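Glutathione S-transferase (Xanthomonas axonopodis pv. citri, PDB 6NXV) probably catalyses the conjugation of glutathione to electrophilic substrates. Local coordinates at residues 13-18 against 53-58. Sequence-based numbering, arbitrary orientation.
Sequences SNVRKA and GVVPTL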
loop_
_atom_site.group_PDB
_atom_site.type_symbol
_atom_site.label_atom_id
_atom_site.label_comp_id
_atom_site.label_asym_id
_atom_site.label_seq_id
_atom_site.Cartn_x
_atom_site.Cartn_y
_atom_site.Cartn_z
ATOM N N SER A 13 2.095 -5.070 -4.114
ATOM C CA SER A 13 1.581 -3.965 -3.311
ATOM C C SER A 13 2.400 -3.782 -2.034
ATOM O O SER A 13 2.678 -2.648 -1.621
ATOM C CB SER A 13 0.105 -4.198 -2.989
ATOM O OG SER A 13 -0.653 -4.317 -4.188
ATOM N N ASN A 14 2.811 -4.887 -1.408
ATOM C CA ASN A 14 3.677 -4.795 -0.240
ATOM C C ASN A 14 4.983 -4.081 -0.574
ATOM O O ASN A 14 5.432 -3.216 0.185
ATOM C CB ASN A 14 3.958 -6.190 0.312
ATOM C CG ASN A 14 2.744 -6.814 0.982
ATOM O OD1 ASN A 14 1.829 -6.118 1.415
ATOM N ND2 ASN A 14 2.744 -8.138 1.078
ATOM N N VAL A 15 5.609 -4.423 -1.701
ATOM C CA VAL A 15 6.858 -3.765 -2.075
ATOM C C VAL A 15 6.616 -2.309 -2.455
ATOM O O VAL A 15 7.475 -1.448 -2.226
ATOM C CB VAL A 15 7.559 -4.548 -3.204
ATOM C CG1 VAL A 15 8.852 -3.866 -3.601
ATOM C CG2 VAL A 15 7.839 -5.969 -2.767
ATOM N N ARG A 16 5.457 -2.007 -3.037
ATOM C CA ARG A 16 5.116 -0.615 -3.304
ATOM C C ARG A 16 5.141 0.208 -2.021
ATOM O O ARG A 16 5.631 1.345 -2.012
ATOM C CB ARG A 16 3.745 -0.533 -3.980
ATOM C CG ARG A 16 3.742 -1.127 -5.370
ATOM C CD ARG A 16 2.427 -0.910 -6.068
ATOM N NE ARG A 16 2.514 -1.201 -7.498
ATOM C CZ ARG A 16 1.898 -2.214 -8.096
ATOM N NH1 ARG A 16 1.139 -3.043 -7.392
ATOM N NH2 ARG A 16 2.034 -2.393 -9.400
ATOM N N LYS A 17 4.644 -0.372 -0.923
ATOM C CA LYS A 17 4.648 0.296 0.376
ATOM C C LYS A 17 6.054 0.725 0.774
ATOM O O LYS A 17 6.296 1.897 1.087
ATOM C CB LYS A 17 4.073 -0.638 1.442
ATOM C CG LYS A 17 2.566 -0.715 1.487
ATOM C CD LYS A 17 2.126 -1.602 2.632
ATOM C CE LYS A 17 1.842 -3.019 2.187
ATOM N NZ LYS A 17 1.381 -3.876 3.322
ATOM N N ALA A 18 6.992 -0.224 0.784
ATOM C CA ALA A 18 8.361 0.098 1.167
ATOM C C ALA A 18 8.997 1.057 0.170
ATOM O O ALA A 18 9.662 2.022 0.566
ATOM C CB ALA A 18 9.191 -1.181 1.297
ATOM N N GLY A 53 14.352 -13.161 1.703
ATOM C CA GLY A 53 13.574 -14.231 2.298
ATOM C C GLY A 53 12.077 -14.000 2.350
ATOM O O GLY A 53 11.338 -14.846 2.857
ATOM N N VAL A 54 11.588 -12.878 1.821
ATOM C CA VAL A 54 10.157 -12.570 1.817
ATOM C C VAL A 54 9.843 -11.457 0.830
ATOM O O VAL A 54 10.745 -10.840 0.251
ATOM C CB VAL A 54 9.614 -12.196 3.202
ATOM N N VAL A 55 8.549 -11.215 0.630
ATOM C CA VAL A 55 8.011 -10.338 -0.405
ATOM C C VAL A 55 8.808 -9.029 -0.446
ATOM O O VAL A 55 9.614 -8.870 -1.374
ATOM C CB VAL A 55 6.497 -10.143 -0.173
ATOM C CG1 VAL A 55 5.755 -9.657 -1.426
ATOM C CG2 VAL A 55 5.864 -11.444 0.351
ATOM N N PRO A 56 8.719 -8.084 0.519
ATOM C CA PRO A 56 9.843 -7.144 0.635
ATOM C C PRO A 56 10.795 -7.463 1.784
ATOM O O PRO A 56 10.375 -7.852 2.881
ATOM C CB PRO A 56 9.155 -5.784 0.813
ATOM C CG PRO A 56 7.971 -6.106 1.575
ATOM C CD PRO A 56 7.552 -7.531 1.234
ATOM N N THR A 57 12.091 -7.290 1.543
ATOM C CA THR A 57 13.111 -7.429 2.574
ATOM C C THR A 57 13.901 -6.133 2.635
ATOM O O THR A 57 14.525 -5.735 1.645
ATOM C CB THR A 57 14.027 -8.615 2.284
ATOM O OG1 THR A 57 13.229 -9.786 2.091
ATOM C CG2 THR A 57 14.976 -8.844 3.438
ATOM N N LEU A 58 13.845 -5.459 3.777
ATOM C CA LEU A 58 14.562 -4.208 3.977
ATOM C C LEU A 58 15.794 -4.485 4.824
ATOM O O LEU A 58 15.673 -4.883 5.989
ATOM C CB LEU A 58 13.671 -3.163 4.653
ATOM C CG LEU A 58 14.187 -1.720 4.718
ATOM C CD1 LEU A 58 15.027 -1.476 5.956
ATOM C CD2 LEU A 58 14.981 -1.397 3.491
#
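Val15 and Pro56 form the tight part of this contact, their CA atoms 5.3 Å apart where the first helix of the N-terminal thioredoxin-like domain, 13-25, meets the loop entering strand 57-60. Val15 CG2 lies 3.8 Å from Pro56 CB and 3.7 Å from Val55 O; with CG1 anti to the backbone N (chi1 180°), CG2 lies anti to the carbonyl carbon and meets both. The two side chains run past one another in opposite senses. Further along the ring, Pro56 CD rests 3.9 Å from Asn14 CB. Lys17 NZ donates to Asn14 OD1 at 3.0 Å, 33° out of the carbonyl plane, which helps fix the amide's rotation.

Packing thins at the exposed Val55, whose CG1 comes only within 4.2 Å of Asn14 ND2; Gly53 and Val54 are poorly ordered, consistent with flexibility. Relatives commonly have a cis-proline here, and the residue before it hydrogen-bonds glutathione through its backbone, probably Val55's role too. Pro56 is modelled trans, its CA 3.8 Å from Val55 CA, but at 2.75 Å resolution the isomer may be undecided and implies no real departure. No hydrogen bond joins the two segments; their contact is mainly apolar van der Waals packing.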